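Local structure of periplasmic branched-chain amino acid-binding protein (Burkholderia mallei, 3I09) at residues G38-G42 with K43-V47; R176-L179 with S180-D183; L229-I233 with N234-A238; H237-L241 with E242-G246; A362-K366 with Q367-C371. The protein probably binds branched-chain amino acids or related small carboxylates in the periplasm and hands them to an ABC transporter. All coordinates share one frame; numbering follows the deposited sequence.

Interaction 1: G38-G42 with K43-V47; sequences GKVNG and KPIEV. With EDO (1,2-ethanediol), chain J.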
loop_
_atom_site.group_PDB
_atom_site.type_symbol
_atom_site.label_atom_id
_atom_site.label_comp_id
_atom_site.label_asym_id
_atom_site.label_seq_id
_atom_site.Cartn_x
_atom_site.Cartn_y
_atom_site.Cartn_z
ATOM N N GLY A 38 -2.598 -20.875 -15.670
ATOM C CA GLY A 38 -1.869 -21.790 -14.787
ATOM C C GLY A 38 -0.469 -22.177 -15.238
ATOM O O GLY A 38 0.216 -22.923 -14.543
ATOM N N LYS A 39 -0.049 -21.673 -16.407
ATOM C CA LYS A 39 1.284 -21.911 -16.916
ATOM C C LYS A 39 1.763 -20.718 -17.712
ATOM O O LYS A 39 0.972 -19.861 -18.114
ATOM C CB LYS A 39 1.309 -23.166 -17.782
ATOM C CG LYS A 39 0.341 -23.184 -18.870
ATOM C CD LYS A 39 0.563 -24.418 -19.786
ATOM C CE LYS A 39 0.204 -24.034 -21.254
ATOM N NZ LYS A 39 0.579 -25.075 -22.261
ATOM N N VAL A 40 3.067 -20.645 -17.915
ATOM C CA VAL A 40 3.650 -19.631 -18.769
ATOM C C VAL A 40 4.964 -20.188 -19.293
ATOM O O VAL A 40 5.643 -20.923 -18.590
ATOM C CB VAL A 40 3.851 -18.263 -18.074
ATOM C CG1 VAL A 40 4.878 -18.313 -16.951
ATOM C CG2 VAL A 40 4.242 -17.197 -19.121
ATOM N N ASN A 41 5.275 -19.862 -20.532
ATOM C CA ASN A 41 6.420 -20.436 -21.243
ATOM C C ASN A 41 6.518 -21.947 -21.143
ATOM O O ASN A 41 7.600 -22.515 -20.945
ATOM C CB ASN A 41 7.703 -19.788 -20.771
ATOM C CG ASN A 41 7.756 -18.307 -21.081
ATOM O OD1 ASN A 41 7.059 -17.793 -21.974
ATOM N ND2 ASN A 41 8.609 -17.605 -20.346
ATOM N N GLY A 42 5.367 -22.597 -21.250
ATOM C CA GLY A 42 5.298 -24.031 -21.169
ATOM C C GLY A 42 5.522 -24.649 -19.798
ATOM O O GLY A 42 5.573 -25.851 -19.699
ATOM N N LYS A 43 5.644 -23.849 -18.752
ATOM C CA LYS A 43 5.894 -24.388 -17.397
ATOM C C LYS A 43 4.741 -24.064 -16.487
ATOM O O LYS A 43 4.201 -22.942 -16.529
ATOM C CB LYS A 43 7.145 -23.781 -16.786
ATOM C CG LYS A 43 8.408 -24.160 -17.491
ATOM C CD LYS A 43 9.598 -23.285 -17.150
ATOM C CE LYS A 43 10.281 -23.652 -15.854
ATOM N NZ LYS A 43 11.746 -23.193 -15.894
ATOM N N PRO A 44 4.369 -25.007 -15.625
ATOM C CA PRO A 44 3.333 -24.687 -14.645
ATOM C C PRO A 44 3.815 -23.622 -13.692
ATOM O O PRO A 44 5.026 -23.531 -13.391
ATOM C CB PRO A 44 3.117 -26.007 -13.908
ATOM C CG PRO A 44 4.452 -26.727 -14.085
ATOM C CD PRO A 44 4.913 -26.364 -15.451
ATOM N N ILE A 45 2.872 -22.804 -13.253
ATOM C CA ILE A 45 3.127 -21.771 -12.257
ATOM C C ILE A 45 2.768 -22.271 -10.881
ATOM O O ILE A 45 1.656 -22.733 -10.661
ATOM C CB ILE A 45 2.312 -20.528 -12.531
ATOM C CG1 ILE A 45 2.731 -19.945 -13.878
ATOM C CG2 ILE A 45 2.479 -19.492 -11.341
ATOM C CD1 ILE A 45 1.676 -19.178 -14.589
ATOM N N GLU A 46 3.717 -22.175 -9.957
ATOM C CA GLU A 46 3.469 -22.576 -8.562
ATOM C C GLU A 46 3.549 -21.373 -7.638
ATOM O O GLU A 46 4.439 -20.529 -7.785
ATOM C CB GLU A 46 4.531 -23.565 -8.104
ATOM C CG GLU A 46 4.517 -24.937 -8.707
ATOM C CD GLU A 46 5.684 -25.792 -8.138
ATOM O OE1 GLU A 46 6.221 -25.429 -7.063
ATOM O OE2 GLU A 46 6.067 -26.807 -8.755
ATOM N N VAL A 47 2.629 -21.299 -6.677
ATOM C CA VAL A 47 2.607 -20.227 -5.707
ATOM C C VAL A 47 3.001 -20.796 -4.337
ATOM O O VAL A 47 2.459 -21.806 -3.868
ATOM C CB VAL A 47 1.215 -19.545 -5.664
ATOM C CG1 VAL A 47 1.125 -18.554 -4.549
ATOM C CG2 VAL A 47 0.887 -18.855 -7.016
HETATM C C1 EDO J . -0.525 -23.353 -7.636
HETATM O O1 EDO J . 0.416 -23.133 -6.557
HETATM C C2 EDO J . -0.820 -22.068 -8.401
HETATM O O2 EDO J . -1.668 -21.175 -7.621
HETATM O O HOH W 1 -0.813 -23.335 -11.737
#
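Ile45 CD1 sits almost squarely over one face of the Lys39-Val40 peptide, 3.5 Å from Lys39 C, while the Lys43 carbonyl meets that peptide's N-H at its edge. The arrangement is a tight antiparallel beta hairpin with a type I' turn from Val40 to Lys43, whose two corner residues, Asn41 and Gly42, both have positive phi. It forms one margin of the six-stranded mixed sheet of this type I periplasmic binding protein. Val40 and Lys43 form the hydrogen-bonded pair: Val40 N reaches Lys43 O at 2.9 Å, and Lys43 N returns the bond to Val40 O at 2.9 Å. That second donor stands 55° out of the carbonyl plane, in keeping with the tight turn. Lys39 and Pro44 are the neighbouring non-hydrogen-bonded pair; their side chains diverge, yet Lys39 CB lies 3.2 Å from Lys43 O.

The inner side is apolar. With Ile45 CG1 anti to its own carbonyl carbon (chi1 -63°), the CD1 end swings back toward the first strand and also meets Val40 CG1 at 4.1 Å, the two side chains crossing obliquely. Leu291 of helix 278-297 touches both, so the hairpin's apolar side rests on that helix. Lys43 leads its amine away from the turn to the carbonyl oxygen of Gly1, and Asn41 ND2 bonds to Val294 O.

Beyond the turn, Ile45 N donates nearly straight (172°) to Gly38 O at 3.0 Å. A water then bridges the open end of the ladder, giving one hydrogen to Gly38 O at 3.0 Å and the other to Ile45 O at 2.8 Å.

Interaction 2: R176-L179 with S180-D183; sequences RHPL and SASD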
loop_
_atom_site.group_PDB
_atom_site.type_symbol
_atom_site.label_atom_id
_atom_site.label_comp_id
_atom_site.label_asym_id
_atom_site.label_seq_id
_atom_site.Cartn_x
_atom_site.Cartn_y
_atom_site.Cartn_z
ATOM N N ARG A 176 5.554 9.052 19.034
ATOM C CA ARG A 176 5.708 7.710 18.446
ATOM C C ARG A 176 4.974 6.696 19.272
ATOM O O ARG A 176 4.801 6.875 20.506
ATOM C CB ARG A 176 7.152 7.281 18.452
ATOM C CG ARG A 176 8.045 8.188 17.698
ATOM C CD ARG A 176 8.435 7.668 16.382
ATOM N NE ARG A 176 9.486 8.524 15.838
ATOM C CZ ARG A 176 10.777 8.262 15.836
ATOM N NH1 ARG A 176 11.256 7.117 16.313
ATOM N NH2 ARG A 176 11.595 9.149 15.299
ATOM N N HIS A 177 4.480 5.659 18.584
ATOM C CA HIS A 177 3.890 4.538 19.250
ATOM C C HIS A 177 4.467 3.273 18.648
ATOM O O HIS A 177 4.810 3.269 17.484
ATOM C CB HIS A 177 2.366 4.557 19.157
ATOM C CG HIS A 177 1.807 4.349 17.762
ATOM N ND1 HIS A 177 1.613 3.101 17.225
ATOM C CD2 HIS A 177 1.359 5.237 16.838
ATOM C CE1 HIS A 177 1.083 3.227 16.009
ATOM N NE2 HIS A 177 0.901 4.515 15.762
ATOM N N PRO A 178 4.555 2.198 19.440
ATOM C CA PRO A 178 4.980 0.934 18.897
ATOM C C PRO A 178 3.976 0.394 17.880
ATOM O O PRO A 178 2.773 0.646 17.988
ATOM C CB PRO A 178 5.046 0.020 20.133
ATOM C CG PRO A 178 4.099 0.634 21.124
ATOM C CD PRO A 178 4.219 2.102 20.872
ATOM N N LEU A 179 4.479 -0.370 16.923
ATOM C CA LEU A 179 3.628 -1.072 15.960
ATOM C C LEU A 179 2.680 -1.962 16.737
ATOM O O LEU A 179 3.086 -2.652 17.676
ATOM C CB LEU A 179 4.472 -1.878 14.968
ATOM C CG LEU A 179 3.698 -2.692 13.915
ATOM C CD1 LEU A 179 2.906 -1.733 13.058
ATOM C CD2 LEU A 179 4.595 -3.616 13.050
ATOM N N SER A 180 1.404 -1.907 16.381
ATOM C CA SER A 180 0.365 -2.676 17.043
ATOM C C SER A 180 0.253 -2.343 18.548
ATOM O O SER A 180 0.196 -3.256 19.403
ATOM C CB SER A 180 0.616 -4.166 16.826
ATOM O OG SER A 180 -0.600 -4.870 16.846
ATOM N N ALA A 181 0.242 -1.053 18.857
ATOM C CA ALA A 181 0.108 -0.556 20.240
ATOM C C ALA A 181 -1.187 -1.008 20.919
ATOM O O ALA A 181 -2.277 -1.027 20.292
ATOM C CB ALA A 181 0.202 0.978 20.267
ATOM N N SER A 182 -1.103 -1.350 22.205
ATOM C CA SER A 182 -2.287 -1.838 22.896
ATOM C C SER A 182 -2.980 -0.726 23.669
ATOM O O SER A 182 -4.042 -0.957 24.232
ATOM C CB SER A 182 -1.938 -2.983 23.831
ATOM O OG SER A 182 -1.144 -2.491 24.873
ATOM N N ASP A 183 -2.393 0.466 23.695
ATOM C CA ASP A 183 -2.942 1.580 24.465
ATOM C C ASP A 183 -2.437 2.893 23.856
ATOM O O ASP A 183 -1.225 3.136 23.782
ATOM C CB ASP A 183 -2.559 1.450 25.958
ATOM C CG ASP A 183 -3.217 2.516 26.857
ATOM O OD1 ASP A 183 -3.846 3.471 26.352
ATOM O OD2 ASP A 183 -3.117 2.376 28.111
#
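His177, the last residue of strand 170-177, brings ND1 to 4.0 Å from Ala181 CB, a methyl that approaches the imidazole obliquely. Its CG stands between the backbone N and the carbonyl carbon (chi1 67°), which sets ND1 beside the carbonyl of the next residue, and ND1 donates to Pro178 O at 2.8 Å. The acceptor lies close to the ring plane, whereas the donor stands 55° above the carbonyl plane. This internal bond fixes the rotation of a buried ring whose NE2 is hydrogen-bonded to Asn203 and which meets Phe184 edge-to-face.

Pro178 follows, and its CG packs 4.0 Å from Ala181 CB. The same methyl lies 3.5 Å from Pro178 O, so one methyl meets the imidazole, the pyrrolidine and the Pro178 carbonyl. The bend carries the chain from the outermost strand of the four-stranded parallel sheet toward helix 185-193, a strand-to-helix link of the alpha/beta type found in both lobes of type I periplasmic binding proteins.

Leu179 turns its CG anti to the backbone N (chi1 179°) and directs its branched end at Tyr17, Asn80 and Tyr150, all residues of the acetoacetate pocket; its side chain comes within about 7 Å of the ligand. The chain then reverses at Ser180, where phi is positive. Asp207 OD2 accepts a hydrogen bond from Ser180 N, and Asp207 OD1 a weak one from Ala181 N.

Interaction 3: L229-I233 with N234-A238; sequences LLMFI and NDVHA. With EDO (1,2-ethanediol), chain G.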
loop_
_atom_site.group_PDB
_atom_site.type_symbol
_atom_site.label_atom_id
_atom_site.label_comp_id
_atom_site.label_asym_id
_atom_site.label_seq_id
_atom_site.Cartn_x
_atom_site.Cartn_y
_atom_site.Cartn_z
ATOM N N LEU A 229 -3.977 9.128 7.312
ATOM C CA LEU A 229 -3.084 9.207 6.167
ATOM C C LEU A 229 -3.004 7.888 5.388
ATOM O O LEU A 229 -2.623 7.882 4.213
ATOM C CB LEU A 229 -1.701 9.659 6.649
ATOM C CG LEU A 229 -1.671 11.049 7.253
ATOM C CD1 LEU A 229 -0.293 11.296 7.976
ATOM C CD2 LEU A 229 -1.925 12.137 6.210
ATOM N N LEU A 230 -3.378 6.773 6.027
ATOM C CA LEU A 230 -3.542 5.511 5.284
ATOM C C LEU A 230 -4.713 4.722 5.874
ATOM O O LEU A 230 -4.700 4.338 7.048
ATOM C CB LEU A 230 -2.283 4.659 5.270
ATOM C CG LEU A 230 -2.370 3.404 4.415
ATOM C CD1 LEU A 230 -2.826 3.699 2.934
ATOM C CD2 LEU A 230 -1.010 2.611 4.485
HETATM N N MSE A 231 -5.762 4.553 5.078
HETATM C CA MSE A 231 -6.994 3.879 5.528
HETATM C C MSE A 231 -7.486 3.033 4.345
HETATM O O MSE A 231 -7.602 3.542 3.247
HETATM C CB MSE A 231 -8.037 4.947 5.921
HETATM C CG MSE A 231 -9.472 4.475 6.171
HETATM SE SE MSE A 231 -10.474 5.789 7.223
HETATM C CE MSE A 231 -9.308 5.797 8.764
ATOM N N PHE A 232 -7.713 1.753 4.567
ATOM C CA PHE A 232 -8.214 0.859 3.556
ATOM C C PHE A 232 -9.693 0.574 3.841
ATOM O O PHE A 232 -10.204 0.878 4.915
ATOM C CB PHE A 232 -7.401 -0.456 3.573
ATOM C CG PHE A 232 -5.978 -0.272 3.177
ATOM C CD1 PHE A 232 -5.622 -0.203 1.842
ATOM C CD2 PHE A 232 -5.000 -0.084 4.152
ATOM C CE1 PHE A 232 -4.274 -0.013 1.469
ATOM C CE2 PHE A 232 -3.660 0.103 3.776
ATOM C CZ PHE A 232 -3.315 0.158 2.454
ATOM N N ILE A 233 -10.362 -0.076 2.906
ATOM C CA ILE A 233 -11.799 -0.310 3.046
ATOM C C ILE A 233 -12.115 -1.137 4.300
ATOM O O ILE A 233 -13.122 -0.900 4.944
ATOM C CB ILE A 233 -12.400 -0.943 1.749
ATOM C CG1 ILE A 233 -13.906 -0.728 1.716
ATOM C CG2 ILE A 233 -12.047 -2.465 1.606
ATOM C CD1 ILE A 233 -14.569 -1.326 0.491
ATOM N N ASN A 234 -11.218 -2.035 4.695
ATOM C CA ASN A 234 -11.449 -2.895 5.865
ATOM C C ASN A 234 -11.398 -2.102 7.173
ATOM O O ASN A 234 -12.046 -2.459 8.178
ATOM C CB ASN A 234 -10.412 -4.023 5.932
ATOM C CG ASN A 234 -10.249 -4.728 4.617
ATOM O OD1 ASN A 234 -9.597 -4.181 3.688
ATOM N ND2 ASN A 234 -10.897 -5.895 4.477
ATOM N N ASP A 235 -10.608 -1.029 7.156
ATOM C CA ASP A 235 -10.494 -0.154 8.311
ATOM C C ASP A 235 -11.814 0.614 8.503
ATOM O O ASP A 235 -12.338 0.742 9.612
ATOM C CB ASP A 235 -9.308 0.804 8.130
ATOM C CG ASP A 235 -7.961 0.094 7.878
ATOM O OD1 ASP A 235 -7.669 -0.929 8.538
ATOM O OD2 ASP A 235 -7.148 0.601 7.039
ATOM N N VAL A 236 -12.386 1.111 7.406
ATOM C CA VAL A 236 -13.719 1.721 7.486
ATOM C C VAL A 236 -14.780 0.715 7.968
ATOM O O VAL A 236 -15.644 1.036 8.792
ATOM C CB VAL A 236 -14.143 2.369 6.148
ATOM C CG1 VAL A 236 -15.523 3.028 6.270
ATOM C CG2 VAL A 236 -13.088 3.442 5.687
ATOM N N HIS A 237 -14.723 -0.513 7.467
ATOM C CA HIS A 237 -15.686 -1.524 7.820
ATOM C C HIS A 237 -15.597 -1.808 9.336
ATOM O O HIS A 237 -16.628 -1.958 9.996
ATOM C CB HIS A 237 -15.368 -2.806 7.062
ATOM C CG HIS A 237 -16.370 -3.894 7.249
ATOM N ND1 HIS A 237 -16.247 -4.861 8.213
ATOM C CD2 HIS A 237 -17.526 -4.165 6.589
ATOM C CE1 HIS A 237 -17.282 -5.685 8.147
ATOM N NE2 HIS A 237 -18.057 -5.302 7.149
ATOM N N ALA A 238 -14.373 -1.912 9.847
ATOM C CA ALA A 238 -14.132 -2.136 11.285
ATOM C C ALA A 238 -14.702 -1.008 12.144
ATOM O O ALA A 238 -15.270 -1.250 13.235
ATOM C CB ALA A 238 -12.603 -2.306 11.564
HETATM C C1 EDO G . -8.883 -3.442 9.637
HETATM O O1 EDO G . -7.658 -3.343 8.917
HETATM C C2 EDO G . -8.661 -4.358 10.826
HETATM O O2 EDO G . -8.679 -3.658 12.085
HETATM O O HOH W 2 -4.685 1.420 7.128
#
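Asp235 OD2 accepts the backbone N-H of Phe232 in a short, nearly straight bond, 2.8 Å long with an N-H...O angle of 175°. The donor meets the oxygen on its anti side, 29° out of the carboxylate plane. Along the backbone Asp235 N donates to Phe232 O at 3.0 Å. Phe232 is the N-cap of helix 233-239 and Asp235 the third residue after it, so the bond from the N-cap N-H to the N3 carboxylate is one of the two bonds of a capping box; the other is missing, because Phe232 has no polar side chain. OD2 has a second donor, a water at 2.6 Å that also gives a hydrogen to Leu230 O at 2.9 Å, tying the loop to the helix start. With CG anti to the carbonyl carbon (chi1 -56°), the Asp235 side chain runs alongside that of Phe232, and OD2 lies at the ring edge, 3.7 Å from Phe232 CD2.

Apolar packing lies beyond. In one of its two conformers, CG of Met231, a selenomethionine, touches Val236 CG2 at 3.8 Å, the two side chains crossing at about a right angle. On another side of the turn, Ile233 CG2 packs 3.6 Å from Asn234 OD1, a buried oxygen with no partner in the model.

A carboxylate in the first turn of a helix probably interacts favourably with the helix dipole, and the Phe232 N-H and the water would further favour its ionised form.

Interaction 4: H237-L241 with E242-G246; sequences HALGL and ETTQG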
loop_
_atom_site.group_PDB
_atom_site.type_symbol
_atom_site.label_atom_id
_atom_site.label_comp_id
_atom_site.label_asym_id
_atom_site.label_seq_id
_atom_site.Cartn_x
_atom_site.Cartn_y
_atom_site.Cartn_z
ATOM N N HIS A 237 -14.723 -0.513 7.467
ATOM C CA HIS A 237 -15.686 -1.524 7.820
ATOM C C HIS A 237 -15.597 -1.808 9.336
ATOM O O HIS A 237 -16.628 -1.958 9.996
ATOM C CB HIS A 237 -15.368 -2.806 7.062
ATOM C CG HIS A 237 -16.370 -3.894 7.249
ATOM N ND1 HIS A 237 -16.247 -4.861 8.213
ATOM C CD2 HIS A 237 -17.526 -4.165 6.589
ATOM C CE1 HIS A 237 -17.282 -5.685 8.147
ATOM N NE2 HIS A 237 -18.057 -5.302 7.149
ATOM N N ALA A 238 -14.373 -1.912 9.847
ATOM C CA ALA A 238 -14.132 -2.136 11.285
ATOM C C ALA A 238 -14.702 -1.008 12.144
ATOM O O ALA A 238 -15.270 -1.250 13.235
ATOM C CB ALA A 238 -12.603 -2.306 11.564
ATOM N N LEU A 239 -14.516 0.230 11.705
ATOM C CA LEU A 239 -14.908 1.386 12.506
ATOM C C LEU A 239 -16.373 1.731 12.336
ATOM O O LEU A 239 -17.023 2.211 13.292
ATOM C CB LEU A 239 -14.048 2.605 12.143
ATOM C CG LEU A 239 -12.611 2.534 12.615
ATOM C CD1 LEU A 239 -11.724 3.520 11.829
ATOM C CD2 LEU A 239 -12.563 2.787 14.139
ATOM N N GLY A 240 -16.890 1.537 11.127
ATOM C CA GLY A 240 -18.235 1.972 10.808
ATOM C C GLY A 240 -18.271 3.421 10.305
ATOM O O GLY A 240 -17.398 4.256 10.625
ATOM N N LEU A 241 -19.284 3.707 9.490
ATOM C CA LEU A 241 -19.470 5.041 8.898
ATOM C C LEU A 241 -19.819 6.112 9.903
ATOM O O LEU A 241 -19.431 7.263 9.736
ATOM C CB LEU A 241 -20.538 5.005 7.795
ATOM C CG LEU A 241 -20.152 4.217 6.554
ATOM C CD1 LEU A 241 -21.335 4.237 5.558
ATOM C CD2 LEU A 241 -18.837 4.745 5.922
ATOM N N GLU A 242 -20.543 5.768 10.962
ATOM C CA GLU A 242 -20.912 6.805 11.909
ATOM C C GLU A 242 -19.622 7.486 12.468
ATOM O O GLU A 242 -19.561 8.697 12.583
ATOM C CB GLU A 242 -21.753 6.230 13.045
ATOM C CG GLU A 242 -22.116 7.269 14.106
ATOM C CD GLU A 242 -23.044 8.328 13.583
ATOM O OE1 GLU A 242 -23.831 8.019 12.649
ATOM O OE2 GLU A 242 -22.995 9.471 14.114
ATOM N N THR A 243 -18.596 6.690 12.725
ATOM C CA THR A 243 -17.323 7.191 13.269
ATOM C C THR A 243 -16.426 7.794 12.190
ATOM O O THR A 243 -15.721 8.779 12.458
ATOM C CB THR A 243 -16.574 6.065 13.971
ATOM O OG1 THR A 243 -17.303 5.683 15.150
ATOM C CG2 THR A 243 -15.097 6.483 14.349
ATOM N N THR A 244 -16.441 7.235 10.977
ATOM C CA THR A 244 -15.474 7.646 9.916
ATOM C C THR A 244 -15.964 8.683 8.917
ATOM O O THR A 244 -15.184 9.215 8.118
ATOM C CB THR A 244 -14.930 6.431 9.141
ATOM O OG1 THR A 244 -16.023 5.610 8.707
ATOM C CG2 THR A 244 -14.001 5.618 10.035
ATOM N N GLN A 245 -17.261 8.967 8.935
ATOM C CA GLN A 245 -17.848 9.902 7.965
ATOM C C GLN A 245 -17.046 11.218 7.938
ATOM O O GLN A 245 -16.690 11.773 8.989
ATOM C CB GLN A 245 -19.305 10.224 8.298
ATOM C CG GLN A 245 -19.551 10.780 9.697
ATOM C CD GLN A 245 -21.025 10.930 9.976
ATOM O OE1 GLN A 245 -21.721 11.609 9.220
ATOM N NE2 GLN A 245 -21.529 10.269 11.044
ATOM N N GLY A 246 -16.793 11.690 6.722
ATOM C CA GLY A 246 -16.111 12.941 6.480
ATOM C C GLY A 246 -14.627 12.860 6.446
ATOM O O GLY A 246 -13.987 13.832 6.071
HETATM O O HOH W 3 -19.048 3.898 13.656
#
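Leu239 and Gly240 meet Thr243 and Thr244 in a surface contact at the junction where helix 233-239 breaks off and the short helix 241-244 begins. Gly240 makes the break: its positive phi ends the first helix, and the same residue is the N-cap of the second. Its carbonyl oxygen is gripped twice by Thr244. The backbone N donates at 3.1 Å in the carbonyl plane, and OG1 donates at 2.7 Å from 45° above it. The hydroxyl gets there because OG1 lies between the backbone N and the carbonyl carbon (chi1 50°), turned back along the helix. The same torsion turns CG2 the other way, onto Leu239 CD1 at 3.6 Å, where the two side chains cross at about a right angle.

Two consecutive helices, broken at a glycine of positive phi, lead into the antiparallel sheet that follows the four-stranded parallel sheet. Leu239 covers helix 205-217 at Val209 and Ile212, while Leu241 and Thr244 both touch Val338 of strand 329-338.

On the outer side a water spans the break, donating to Leu239 O at 2.7 Å and lying 2.9 Å from Thr243 OG1. The second helix ends as Gln245 N bonds to Leu241 O at 2.9 Å. The Gln245 side chain, extended beyond CG, runs back along that last turn, its NE2 donating in the plane of its own amide to Glu242 O at 3.0 Å, with an almost straight N-H...O angle of 172°.

Interaction 5: A362-K366 with Q367-C371; sequences AFTTK and QETRC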
loop_
_atom_site.group_PDB
_atom_site.type_symbol
_atom_site.label_atom_id
_atom_site.label_comp_id
_atom_site.label_asym_id
_atom_site.label_seq_id
_atom_site.Cartn_x
_atom_site.Cartn_y
_atom_site.Cartn_z
ATOM N N ALA A 362 1.110 12.338 -8.750
ATOM C CA ALA A 362 0.870 11.722 -7.450
ATOM C C ALA A 362 2.138 11.281 -6.718
ATOM O O ALA A 362 2.192 11.248 -5.479
ATOM C CB ALA A 362 -0.059 10.522 -7.645
ATOM N N PHE A 363 3.169 10.947 -7.485
ATOM C CA PHE A 363 4.370 10.332 -6.945
ATOM C C PHE A 363 5.582 11.276 -6.963
ATOM O O PHE A 363 5.504 12.416 -7.451
ATOM C CB PHE A 363 4.650 9.038 -7.734
ATOM C CG PHE A 363 3.576 7.986 -7.554
ATOM C CD1 PHE A 363 3.593 7.168 -6.459
ATOM C CD2 PHE A 363 2.529 7.862 -8.471
ATOM C CE1 PHE A 363 2.593 6.219 -6.245
ATOM C CE2 PHE A 363 1.522 6.920 -8.275
ATOM C CZ PHE A 363 1.551 6.089 -7.196
ATOM N N THR A 364 6.707 10.785 -6.451
ATOM C CA THR A 364 7.943 11.577 -6.363
ATOM C C THR A 364 8.321 12.122 -7.742
ATOM O O THR A 364 8.310 11.379 -8.721
ATOM C CB THR A 364 9.106 10.697 -5.828
ATOM O OG1 THR A 364 8.773 10.196 -4.522
ATOM C CG2 THR A 364 10.394 11.485 -5.751
ATOM N N THR A 365 8.644 13.420 -7.815
ATOM C CA THR A 365 9.055 14.031 -9.065
ATOM C C THR A 365 10.527 13.778 -9.351
ATOM O O THR A 365 11.328 13.514 -8.437
ATOM C CB THR A 365 8.821 15.577 -9.060
ATOM O OG1 THR A 365 9.710 16.203 -8.115
ATOM C CG2 THR A 365 7.379 15.923 -8.721
ATOM N N LYS A 366 10.890 13.869 -10.625
ATOM C CA LYS A 366 12.282 13.723 -11.004
ATOM C C LYS A 366 13.196 14.657 -10.242
ATOM O O LYS A 366 14.275 14.266 -9.883
ATOM C CB LYS A 366 12.478 13.966 -12.504
ATOM C CG LYS A 366 13.819 13.513 -13.014
ATOM C CD LYS A 366 13.859 13.531 -14.553
ATOM C CE LYS A 366 15.236 13.213 -15.084
ATOM N NZ LYS A 366 15.510 13.883 -16.390
ATOM N N GLN A 367 12.771 15.894 -10.022
ATOM C CA GLN A 367 13.601 16.883 -9.372
ATOM C C GLN A 367 13.817 16.588 -7.887
ATOM O O GLN A 367 14.838 16.995 -7.336
ATOM C CB GLN A 367 13.018 18.296 -9.547
ATOM C CG GLN A 367 13.054 18.780 -11.005
ATOM C CD GLN A 367 12.017 18.074 -11.929
ATOM O OE1 GLN A 367 10.993 17.513 -11.464
ATOM N NE2 GLN A 367 12.289 18.102 -13.254
ATOM N N GLU A 368 12.888 15.866 -7.260
ATOM C CA GLU A 368 12.939 15.633 -5.824
ATOM C C GLU A 368 13.373 14.207 -5.467
ATOM O O GLU A 368 13.476 13.868 -4.291
ATOM C CB GLU A 368 11.570 15.938 -5.190
ATOM C CG GLU A 368 10.983 17.366 -5.534
ATOM C CD GLU A 368 11.765 18.543 -4.925
ATOM O OE1 GLU A 368 12.158 18.461 -3.738
ATOM O OE2 GLU A 368 11.974 19.570 -5.626
ATOM N N THR A 369 13.625 13.376 -6.464
ATOM C CA THR A 369 13.981 11.987 -6.213
ATOM C C THR A 369 15.255 11.822 -5.392
ATOM O O THR A 369 16.206 12.594 -5.546
ATOM C CB THR A 369 14.189 11.212 -7.516
ATOM O OG1 THR A 369 14.260 9.814 -7.237
ATOM C CG2 THR A 369 15.467 11.703 -8.273
ATOM N N ARG A 370 15.278 10.799 -4.553
ATOM C CA ARG A 370 16.514 10.370 -3.875
ATOM C C ARG A 370 17.007 9.039 -4.455
ATOM O O ARG A 370 17.891 8.362 -3.886
ATOM C CB ARG A 370 16.305 10.313 -2.351
ATOM C CG ARG A 370 15.722 11.635 -1.745
ATOM C CD ARG A 370 14.205 11.660 -1.569
ATOM N NE ARG A 370 13.785 10.594 -0.681
ATOM C CZ ARG A 370 12.533 10.177 -0.500
ATOM N NH1 ARG A 370 11.498 10.750 -1.126
ATOM N NH2 ARG A 370 12.314 9.178 0.335
ATOM N N CYS A 371 16.460 8.671 -5.620
ATOM C CA CYS A 371 16.871 7.448 -6.321
ATOM C C CYS A 371 18.123 7.721 -7.153
ATOM O O CYS A 371 18.080 8.436 -8.147
ATOM C CB CYS A 371 15.759 6.942 -7.237
ATOM S SG CYS A 371 16.239 5.540 -8.263
#
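Thr364 CG2 packs 3.7 Å from Thr369 CA on the tight side of this compact loop near the C-terminus. The methyl is turned inward because it lies anti to its backbone N, while OG1 stands beside that N (chi1 -60°). Close by, Glu368 N donates to Thr365 O at 3.1 Å, from well above the carbonyl plane, and weakly to Thr365 OG1 at 3.3 Å. Thr369 CG2 presses on Lys366 O at 3.3 Å. Its hydroxyl accepts from Cys371 N at 3.0 Å, forming an ST turn that bends the chain just before the Cys371-Cys113 disulfide.

The other side is loose. Lys366 reaches outward in extended form, its amine making a weak, long ion pair with the terminal carboxylate of Lys375. Gln367, bent at its second torsion, curls back so that OE1 stays 3.7 Å from Lys366 N and 3.8 Å from Thr365 CB.

Arg370 starts away from the loop, but its guanidinium returns near Thr364 and forms salt bridges with Glu111 and Asp106. Inward, Thr364 rests on Met125 of helix 124-137, and Phe363 touches Ala126 of that helix and Ile330 and Met333 of strand 329-338.

In the fold
Along the chain the five contacts come in numerical order. Interaction 1 lies at the margin of the six-stranded sheet, its centre about 42 Å from those of interactions 2 and 4. Interactions 2 and 3 follow the two outermost strands of the four-stranded parallel sheet, 170-177 and 225-228, with centres about 18 Å apart; each sends a leucine toward the acetoacetate site. Interactions 3 and 4 sit at the start and the end of helix 233-239, share His237 and Ala238, and touch where Val236 packs on Leu241 and Thr244. Interaction 5, about 27 Å from interaction 3 between centres, ends the series in the disulfide-anchored C-terminal tail. Interactions 2 and 3 thus approach the ligand from one lobe.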